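CghA (Chaetomium globosum, PDB 6KBC) is a fungal protein of the Diels-Alderase family, built mainly of beta strands, with very little helix, in two calycin-like domains. Local coordinates at residues W85-V90 / T210-V215; H111-G116 / S134-A139; R161-P166 / M189-V194. All coordinates share one frame; numbering follows the deposited sequence.

Contact 1: residues W85-V90 / T210-V215; sequences WSDGTV and TEKRMV
A beta hairpin loop meets a strand here: the loop joining strands 77-85 and 90-96, with its type I turn from W85 to G88 and T89 just after it, presents W85, D87 and T89 to K212, R213 and M214 of strand 210-216. The indole of W85 is sandwiched. The K212 side chain slides past it in the opposite direction, over one face, its CE 3.5 Å from the centroid of the five-membered ring and almost on the ring normal, which is CH-pi geometry; NZ, farther along, makes a cation-pi contact with the same ring. On the opposite face the CE methyl of M214 sits 3.7 Å from the centroid of the six-membered ring, a CH-pi contact accompanied by a more distant Met-aromatic approach of SD. At the ring edge, W85 NE1 donates to R213 O (2.8 Å, 161°). The acceptor lies close to the indole plane, whereas the donor stands 40° out of the carbonyl plane, so the bond fixes the ring's rotation without using a lone-pair direction.

Hairpins of this kind link successive antiparallel strands of the calycin-like N-terminal domain, and an Asx turn reinforces this one: D87 OD1 takes T89 N at 2.9 Å and T89 OG1 at 2.7 Å, both from the same face of the carboxylate. The other oxygen, D87 OD2, turns its syn lone pair to K212 NZ in a salt bridge of 2.7 Å. K212 reaches it by staying extended until a last bend at chi4 (86°), which lifts NZ toward the turn, where T89 OG1 adds a weak bond. Both carboxylate oxygens are thereby engaged, an arrangement that probably favours the charged form of D87. Beyond the pair, F198 meets W85 edge-to-face, and the guanidinium of R213 is directed to a salt bridge with D195.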
loop_
_atom_site.group_PDB
_atom_site.type_symbol
_atom_site.label_atom_id
_atom_site.label_comp_id
_atom_site.label_asym_id
_atom_site.label_seq_id
_atom_site.Cartn_x
_atom_site.Cartn_y
_atom_site.Cartn_z
ATOM N N TRP A 85 -3.655 6.588 -16.440
ATOM C CA TRP A 85 -3.868 5.977 -17.746
ATOM C C TRP A 85 -2.595 6.123 -18.566
ATOM O O TRP A 85 -1.897 7.130 -18.461
ATOM C CB TRP A 85 -5.006 6.652 -18.527
ATOM C CG TRP A 85 -6.398 6.446 -18.019
ATOM C CD1 TRP A 85 -7.361 5.632 -18.568
ATOM C CD2 TRP A 85 -7.007 7.081 -16.884
ATOM N NE1 TRP A 85 -8.519 5.720 -17.835
ATOM C CE2 TRP A 85 -8.336 6.613 -16.808
ATOM C CE3 TRP A 85 -6.560 8.001 -15.928
ATOM C CZ2 TRP A 85 -9.215 7.024 -15.810
ATOM C CZ3 TRP A 85 -7.431 8.409 -14.936
ATOM C CH2 TRP A 85 -8.750 7.918 -14.881
ATOM N N SER A 86 -2.333 5.137 -19.427
ATOM C CA SER A 86 -1.119 5.163 -20.239
ATOM C C SER A 86 -1.035 6.407 -21.117
ATOM O O SER A 86 0.064 6.794 -21.523
ATOM C CB SER A 86 -1.040 3.911 -21.118
ATOM O OG SER A 86 -2.200 3.787 -21.923
ATOM N N ASP A 87 -2.169 7.042 -21.432
ATOM C CA ASP A 87 -2.119 8.234 -22.275
ATOM C C ASP A 87 -1.653 9.479 -21.530
ATOM O O ASP A 87 -1.598 10.555 -22.137
ATOM C CB ASP A 87 -3.479 8.493 -22.938
ATOM C CG ASP A 87 -4.558 8.977 -21.965
ATOM O OD1 ASP A 87 -4.308 9.137 -20.752
ATOM O OD2 ASP A 87 -5.695 9.205 -22.432
ATOM N N GLY A 88 -1.304 9.359 -20.244
ATOM C CA GLY A 88 -0.825 10.473 -19.456
ATOM C C GLY A 88 -1.832 11.008 -18.460
ATOM O O GLY A 88 -1.442 11.707 -17.520
ATOM N N THR A 89 -3.111 10.681 -18.626
ATOM C CA THR A 89 -4.107 11.167 -17.686
ATOM C C THR A 89 -3.847 10.602 -16.298
ATOM O O THR A 89 -3.566 9.414 -16.132
ATOM C CB THR A 89 -5.518 10.786 -18.122
ATOM O OG1 THR A 89 -5.703 11.103 -19.503
ATOM C CG2 THR A 89 -6.526 11.549 -17.294
ATOM N N VAL A 90 -3.928 11.469 -15.295
ATOM C CA VAL A 90 -3.919 11.033 -13.911
ATOM C C VAL A 90 -5.087 11.713 -13.214
ATOM O O VAL A 90 -5.539 12.790 -13.614
ATOM C CB VAL A 90 -2.582 11.342 -13.201
ATOM C CG1 VAL A 90 -1.431 10.612 -13.905
ATOM C CG2 VAL A 90 -2.348 12.842 -13.158
ATOM N N THR A 210 -16.351 16.367 -18.648
ATOM C CA THR A 210 -15.870 15.187 -19.355
ATOM C C THR A 210 -15.743 13.982 -18.430
ATOM O O THR A 210 -15.421 14.107 -17.245
ATOM C CB THR A 210 -14.523 15.486 -20.016
ATOM O OG1 THR A 210 -14.630 16.706 -20.754
ATOM C CG2 THR A 210 -14.114 14.375 -20.975
ATOM N N GLU A 211 -15.999 12.806 -18.997
ATOM C CA GLU A 211 -15.896 11.535 -18.301
ATOM C C GLU A 211 -14.827 10.670 -18.954
ATOM O O GLU A 211 -14.627 10.712 -20.173
ATOM C CB GLU A 211 -17.235 10.793 -18.305
ATOM C CG GLU A 211 -18.296 11.440 -17.436
ATOM C CD GLU A 211 -19.607 10.672 -17.459
ATOM O OE1 GLU A 211 -19.662 9.601 -18.106
ATOM O OE2 GLU A 211 -20.577 11.132 -16.816
ATOM N N LYS A 212 -14.136 9.881 -18.136
ATOM C CA LYS A 212 -13.114 8.980 -18.640
ATOM C C LYS A 212 -13.313 7.634 -17.976
ATOM O O LYS A 212 -13.606 7.563 -16.780
ATOM C CB LYS A 212 -11.689 9.507 -18.369
ATOM C CG LYS A 212 -10.608 8.842 -19.231
ATOM C CD LYS A 212 -9.234 9.454 -18.968
ATOM C CE LYS A 212 -8.151 8.891 -19.880
ATOM N NZ LYS A 212 -8.041 9.592 -21.203
ATOM N N ARG A 213 -13.155 6.573 -18.755
ATOM C CA ARG A 213 -13.374 5.223 -18.269
ATOM C C ARG A 213 -12.045 4.542 -17.984
ATOM O O ARG A 213 -11.037 4.792 -18.648
ATOM C CB ARG A 213 -14.152 4.392 -19.291
ATOM C CG ARG A 213 -15.540 4.936 -19.622
ATOM C CD ARG A 213 -16.604 4.443 -18.655
ATOM N NE ARG A 213 -17.168 3.166 -19.082
ATOM C CZ ARG A 213 -16.976 2.017 -18.437
ATOM N NH1 ARG A 213 -16.251 1.992 -17.320
ATOM N NH2 ARG A 213 -17.524 0.894 -18.890
ATOM N N MET A 214 -12.056 3.668 -16.984
ATOM C CA MET A 214 -10.978 2.715 -16.782
ATOM C C MET A 214 -11.601 1.341 -16.644
ATOM O O MET A 214 -12.341 1.089 -15.688
ATOM C CB MET A 214 -10.146 3.047 -15.543
ATOM C CG MET A 214 -8.962 2.119 -15.391
ATOM S SD MET A 214 -8.012 2.550 -13.915
ATOM C CE MET A 214 -7.376 4.165 -14.393
ATOM N N VAL A 215 -11.299 0.458 -17.590
ATOM C CA VAL A 215 -11.908 -0.860 -17.647
ATOM C C VAL A 215 -10.790 -1.877 -17.736
ATOM O O VAL A 215 -9.988 -1.843 -18.677
ATOM C CB VAL A 215 -12.856 -1.024 -18.847
ATOM C CG1 VAL A 215 -13.328 -2.476 -18.937
ATOM C CG2 VAL A 215 -14.018 -0.076 -18.761
#

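Contact 2: residues H111-G116 / S134-A139; sequences HGHVAG and SFDVAA
Backbone hydrogen bonds join V114 to V137 and G116 to F135, the hydrogen-bonded pairs of two antiparallel strands whose axes approach to 4.6 Å at an angle of 175°. Each pair is closed twice: V114 N and V137 N donate to the other residue's carbonyl, and G116 N and F135 N do likewise. Between them A115 and D136 form a non-hydrogen-bonded pair with their CA atoms 4.4 Å apart. Where the regular pairing ends, a water lies 2.7 Å from both G112 O and A138 O, placed to link the two segments. Beyond the pairing, too, the A139 methyl rests against the G112-H113 backbone, its CB 3.4 Å from H113 N.

The polar side-chain contact is between H113 and D136. NE2 of H113 lies 2.5 Å from D136 OD2, a His-carboxylate hydrogen bond whose very short length should be read with caution; OD2 lies near the imidazole plane, while ring and carboxylate planes are 56° apart. With CG anti to the backbone N, H113 carries its ring across to the neighbouring strand. A weak bond from ND1 to D105 ties the imidazole to strand 99-105 as well.

Apolar contacts gather on the face bearing V114, F135 and V137. The F135 ring, swung between its own backbone N and carbonyl carbon (chi1 59°), lies over G116, whose CA stands 3.8 Å from the ring centroid and close to its normal, a CH-pi contact. V114 CG1 reaches the edge of this ring, 4.1 Å from F135 CE1.

F135 also stacks on W49 and meets F66 edge-to-face, forming an aromatic cluster. Strands 99-105 and 143-150 flank the pair, bonding through their backbones to 113-119 and 132-137 respectively.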
loop_
_atom_site.group_PDB
_atom_site.type_symbol
_atom_site.label_atom_id
_atom_site.label_comp_id
_atom_site.label_asym_id
_atom_site.label_seq_id
_atom_site.Cartn_x
_atom_site.Cartn_y
_atom_site.Cartn_z
ATOM N N HIS A 111 -12.086 -13.441 11.456
ATOM C CA HIS A 111 -12.389 -14.204 10.253
ATOM C C HIS A 111 -13.877 -14.103 9.929
ATOM O O HIS A 111 -14.613 -15.076 9.948
ATOM C CB HIS A 111 -11.969 -15.665 10.393
ATOM C CG HIS A 111 -10.549 -15.846 10.826
ATOM N ND1 HIS A 111 -10.169 -15.843 12.151
ATOM C CD2 HIS A 111 -9.419 -16.053 10.110
ATOM C CE1 HIS A 111 -8.863 -16.026 12.233
ATOM N NE2 HIS A 111 -8.385 -16.160 11.008
ATOM N N GLY A 112 -14.329 -12.892 9.615
ATOM C CA GLY A 112 -15.688 -12.686 9.180
ATOM C C GLY A 112 -15.725 -11.892 7.892
ATOM O O GLY A 112 -14.734 -11.289 7.465
ATOM N N HIS A 113 -16.892 -11.915 7.262
ATOM C CA HIS A 113 -17.143 -11.083 6.097
ATOM C C HIS A 113 -17.177 -9.621 6.526
ATOM O O HIS A 113 -17.999 -9.235 7.363
ATOM C CB HIS A 113 -18.456 -11.500 5.434
ATOM C CG HIS A 113 -18.943 -10.537 4.401
ATOM N ND1 HIS A 113 -19.733 -9.450 4.709
ATOM C CD2 HIS A 113 -18.749 -10.493 3.062
ATOM C CE1 HIS A 113 -20.006 -8.778 3.604
ATOM N NE2 HIS A 113 -19.422 -9.393 2.590
ATOM N N VAL A 114 -16.277 -8.808 5.964
ATOM C CA VAL A 114 -16.093 -7.422 6.379
ATOM C C VAL A 114 -16.654 -6.495 5.311
ATOM O O VAL A 114 -16.454 -6.716 4.112
ATOM C CB VAL A 114 -14.604 -7.106 6.638
ATOM C CG1 VAL A 114 -14.409 -5.618 6.870
ATOM C CG2 VAL A 114 -14.092 -7.898 7.813
ATOM N N ALA A 115 -17.337 -5.446 5.748
ATOM C CA ALA A 115 -17.825 -4.398 4.865
ATOM C C ALA A 115 -17.497 -3.053 5.483
ATOM O O ALA A 115 -17.778 -2.823 6.662
ATOM C CB ALA A 115 -19.336 -4.512 4.632
ATOM N N GLY A 116 -16.899 -2.176 4.697
ATOM C CA GLY A 116 -16.566 -0.837 5.146
ATOM C C GLY A 116 -17.302 0.170 4.289
ATOM O O GLY A 116 -17.439 -0.024 3.079
ATOM N N SER A 134 -17.132 2.240 -0.630
ATOM C CA SER A 134 -17.318 1.082 0.220
ATOM C C SER A 134 -16.402 -0.037 -0.234
ATOM O O SER A 134 -16.066 -0.147 -1.416
ATOM C CB SER A 134 -18.783 0.611 0.197
ATOM O OG SER A 134 -19.063 -0.062 -1.016
ATOM N N PHE A 135 -15.999 -0.872 0.716
ATOM C CA PHE A 135 -15.285 -2.091 0.386
ATOM C C PHE A 135 -15.938 -3.272 1.078
ATOM O O PHE A 135 -16.599 -3.138 2.108
ATOM C CB PHE A 135 -13.783 -2.005 0.735
ATOM C CG PHE A 135 -13.483 -1.746 2.192
ATOM C CD1 PHE A 135 -13.430 -2.783 3.110
ATOM C CD2 PHE A 135 -13.179 -0.466 2.627
ATOM C CE1 PHE A 135 -13.124 -2.538 4.448
ATOM C CE2 PHE A 135 -12.863 -0.218 3.957
ATOM C CZ PHE A 135 -12.845 -1.259 4.869
ATOM N N ASP A 136 -15.736 -4.442 0.485
ATOM C CA ASP A 136 -16.307 -5.680 0.971
ATOM C C ASP A 136 -15.270 -6.771 0.782
ATOM O O ASP A 136 -14.728 -6.926 -0.315
ATOM C CB ASP A 136 -17.592 -6.006 0.193
ATOM C CG ASP A 136 -18.531 -6.893 0.962
ATOM O OD1 ASP A 136 -19.223 -6.377 1.875
ATOM O OD2 ASP A 136 -18.604 -8.096 0.622
ATOM N N VAL A 137 -14.977 -7.522 1.835
ATOM C CA VAL A 137 -13.988 -8.586 1.760
ATOM C C VAL A 137 -14.601 -9.871 2.287
ATOM O O VAL A 137 -15.165 -9.884 3.386
ATOM C CB VAL A 137 -12.712 -8.246 2.546
ATOM C CG1 VAL A 137 -11.707 -9.339 2.362
ATOM C CG2 VAL A 137 -12.139 -6.900 2.084
ATOM N N ALA A 138 -14.466 -10.949 1.514
ATOM C CA ALA A 138 -14.945 -12.258 1.933
ATOM C C ALA A 138 -14.281 -12.678 3.239
ATOM O O ALA A 138 -13.151 -12.283 3.544
ATOM C CB ALA A 138 -14.668 -13.298 0.851
ATOM N N ALA A 139 -15.005 -13.481 4.025
ATOM C CA ALA A 139 -14.451 -13.993 5.274
ATOM C C ALA A 139 -13.217 -14.851 5.034
ATOM O O ALA A 139 -12.295 -14.851 5.857
ATOM C CB ALA A 139 -15.507 -14.802 6.040
HETATM O O HOH W 1 -12.829 -10.660 5.717
#

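Contact 3: residues R161-P166 / M189-V194; sequences RSLGYP and MANATV
R161 and N191 form an antiparallel hydrogen-bonded pair, with R161 N to N191 O at 2.8 Å and N191 N returning a bond to R161 O, and S162 and A190 follow as a non-hydrogen-bonded pair whose CA atoms are 4.0 Å apart. One further bond, from L163 N to M189 O at 2.8 Å, is almost straight (176°) and marks the last direct backbone link before segment 161-166 departs. From there a water carries the connection, accepting from Y165 N and donating to M189 O, so that this carbonyl receives two donors.

M189 is the apolar centre of the side-chain contact. Its CB lies over one face of the Y165 ring, offset toward the rim, 3.5 Å from the centroid and 16° off the normal: a CH-pi contact. With its CG anti to the backbone N, M189 lays CB and CG along the ring, and CG continues over the same face toward the phenol end, 3.5 Å from Y165 CZ. L163 runs beside M189 too, dividing its methyls: L163 CD1 rests 3.7 Å from M189 CG, whereas CD2 crosses to N191 and comes within 3.4 Å of N191 OD1. In the hydrogen-bonded pair, the R161 and N191 side chains meet through their CB atoms, and the end of R161 then leads away.

Y165 also meets the ring of Y276 and touches V253 on strand 252-261, which places this junction against the C-terminal domain. The exit from strand 154-162 is shaped by an ST turn in which S162 OG accepts from G164 N at 3.0 Å, and G164 takes positive phi. This is an antiparallel strand pair of the calycin-like N-terminal domain, opening into a loop that leads toward the domain interface.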
loop_
_atom_site.group_PDB
_atom_site.type_symbol
_atom_site.label_atom_id
_atom_site.label_comp_id
_atom_site.label_asym_id
_atom_site.label_seq_id
_atom_site.Cartn_x
_atom_site.Cartn_y
_atom_site.Cartn_z
ATOM N N ARG A 161 -9.854 -11.120 -7.046
ATOM C CA ARG A 161 -10.010 -12.566 -6.910
ATOM C C ARG A 161 -8.652 -13.041 -6.430
ATOM O O ARG A 161 -7.710 -13.096 -7.227
ATOM C CB ARG A 161 -10.373 -13.216 -8.243
ATOM C CG ARG A 161 -11.752 -12.853 -8.724
ATOM C CD ARG A 161 -12.709 -12.620 -7.573
ATOM N NE ARG A 161 -13.995 -12.072 -8.010
ATOM C CZ ARG A 161 -15.111 -12.771 -8.177
ATOM N NH1 ARG A 161 -15.096 -14.083 -7.994
ATOM N NH2 ARG A 161 -16.232 -12.156 -8.553
ATOM N N SER A 162 -8.544 -13.381 -5.147
ATOM C CA SER A 162 -7.242 -13.713 -4.591
ATOM C C SER A 162 -6.632 -14.898 -5.316
ATOM O O SER A 162 -7.318 -15.868 -5.645
ATOM C CB SER A 162 -7.353 -14.030 -3.100
ATOM O OG SER A 162 -6.080 -14.392 -2.590
ATOM N N LEU A 163 -5.329 -14.817 -5.575
ATOM C CA LEU A 163 -4.644 -15.978 -6.116
ATOM C C LEU A 163 -4.224 -16.957 -5.025
ATOM O O LEU A 163 -3.603 -17.979 -5.335
ATOM C CB LEU A 163 -3.439 -15.528 -6.946
ATOM C CG LEU A 163 -3.834 -14.628 -8.131
ATOM C CD1 LEU A 163 -2.702 -14.481 -9.124
ATOM C CD2 LEU A 163 -5.095 -15.179 -8.845
ATOM N N GLY A 164 -4.553 -16.668 -3.767
ATOM C CA GLY A 164 -4.262 -17.585 -2.675
ATOM C C GLY A 164 -2.809 -17.642 -2.250
ATOM O O GLY A 164 -2.360 -18.675 -1.736
ATOM N N TYR A 165 -2.050 -16.564 -2.478
ATOM C CA TYR A 165 -0.664 -16.522 -2.042
ATOM C C TYR A 165 -0.604 -16.531 -0.515
ATOM O O TYR A 165 -1.374 -15.821 0.135
ATOM C CB TYR A 165 0.029 -15.245 -2.530
ATOM C CG TYR A 165 0.390 -15.149 -3.994
ATOM C CD1 TYR A 165 -0.281 -15.893 -4.973
ATOM C CD2 TYR A 165 1.378 -14.261 -4.401
ATOM C CE1 TYR A 165 0.060 -15.769 -6.312
ATOM C CE2 TYR A 165 1.715 -14.128 -5.716
ATOM C CZ TYR A 165 1.061 -14.876 -6.669
ATOM O OH TYR A 165 1.437 -14.707 -7.974
ATOM N N PRO A 166 0.326 -17.274 0.077
ATOM C CA PRO A 166 0.537 -17.165 1.527
ATOM C C PRO A 166 0.956 -15.752 1.899
ATOM O O PRO A 166 1.801 -15.145 1.238
ATOM C CB PRO A 166 1.660 -18.174 1.800
ATOM C CG PRO A 166 2.358 -18.337 0.492
ATOM C CD PRO A 166 1.293 -18.181 -0.563
ATOM N N MET A 189 -1.863 -11.026 -3.594
ATOM C CA MET A 189 -1.925 -10.996 -5.050
ATOM C C MET A 189 -3.311 -11.451 -5.494
ATOM O O MET A 189 -3.805 -12.487 -5.031
ATOM C CB MET A 189 -0.858 -11.911 -5.655
ATOM C CG MET A 189 -0.800 -11.909 -7.173
ATOM S SD MET A 189 -0.599 -10.262 -7.881
ATOM C CE MET A 189 -0.047 -10.823 -9.505
ATOM N N ALA A 190 -3.924 -10.695 -6.396
ATOM C CA ALA A 190 -5.262 -11.017 -6.865
ATOM C C ALA A 190 -5.378 -10.685 -8.343
ATOM O O ALA A 190 -4.742 -9.744 -8.830
ATOM C CB ALA A 190 -6.319 -10.236 -6.080
ATOM N N ASN A 191 -6.181 -11.475 -9.063
ATOM C CA ASN A 191 -6.729 -10.985 -10.321
ATOM C C ASN A 191 -7.618 -9.802 -10.018
ATOM O O ASN A 191 -8.488 -9.876 -9.150
ATOM C CB ASN A 191 -7.559 -12.050 -11.050
ATOM C CG ASN A 191 -6.730 -13.180 -11.563
ATOM O OD1 ASN A 191 -7.111 -14.345 -11.438
ATOM N ND2 ASN A 191 -5.574 -12.857 -12.137
ATOM N N ALA A 192 -7.404 -8.707 -10.724
ATOM C CA ALA A 192 -8.146 -7.493 -10.464
ATOM C C ALA A 192 -9.029 -7.178 -11.661
ATOM O O ALA A 192 -8.643 -7.405 -12.812
ATOM C CB ALA A 192 -7.199 -6.325 -10.166
ATOM N N THR A 193 -10.236 -6.709 -11.387
ATOM C CA THR A 193 -11.037 -6.077 -12.413
ATOM C C THR A 193 -11.346 -4.660 -11.982
ATOM O O THR A 193 -11.430 -4.352 -10.788
ATOM C CB THR A 193 -12.348 -6.829 -12.695
ATOM O OG1 THR A 193 -13.273 -6.587 -11.626
ATOM C CG2 THR A 193 -12.093 -8.307 -12.827
ATOM N N VAL A 194 -11.495 -3.795 -12.973
ATOM C CA VAL A 194 -11.863 -2.412 -12.754
ATOM C C VAL A 194 -12.930 -2.038 -13.770
ATOM O O VAL A 194 -12.834 -2.398 -14.947
ATOM C CB VAL A 194 -10.627 -1.501 -12.877
ATOM C CG1 VAL A 194 -11.038 -0.074 -12.899
ATOM C CG2 VAL A 194 -9.662 -1.778 -11.717
HETATM O O HOH W 2 -2.925 -13.850 -2.873
#

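In the fold
All three contacts lie in the N-terminal domain of this Diels-Alderase family protein and involve its antiparallel strands. Contact 1 has the longest span, and contacts 2 and 3 fall in succession between its two segments. Contacts 1 and 3 are tied directly: strands 181-200 and 210-216 are consecutive and pair side by side, and M214 O packs on V194 CG1 at 3.3 Å, although the centres are 23 Å apart. Contacts 2 and 3, centres 15 Å apart, do not touch, but strand 143-150 pairs with both 132-137 and 154-162. Contacts 1 and 2 are 29 Å apart between centres. Two strand pairings and one loop-to-strand side-chain contact thus help build this domain, while the WK1 pocket draws on both domains.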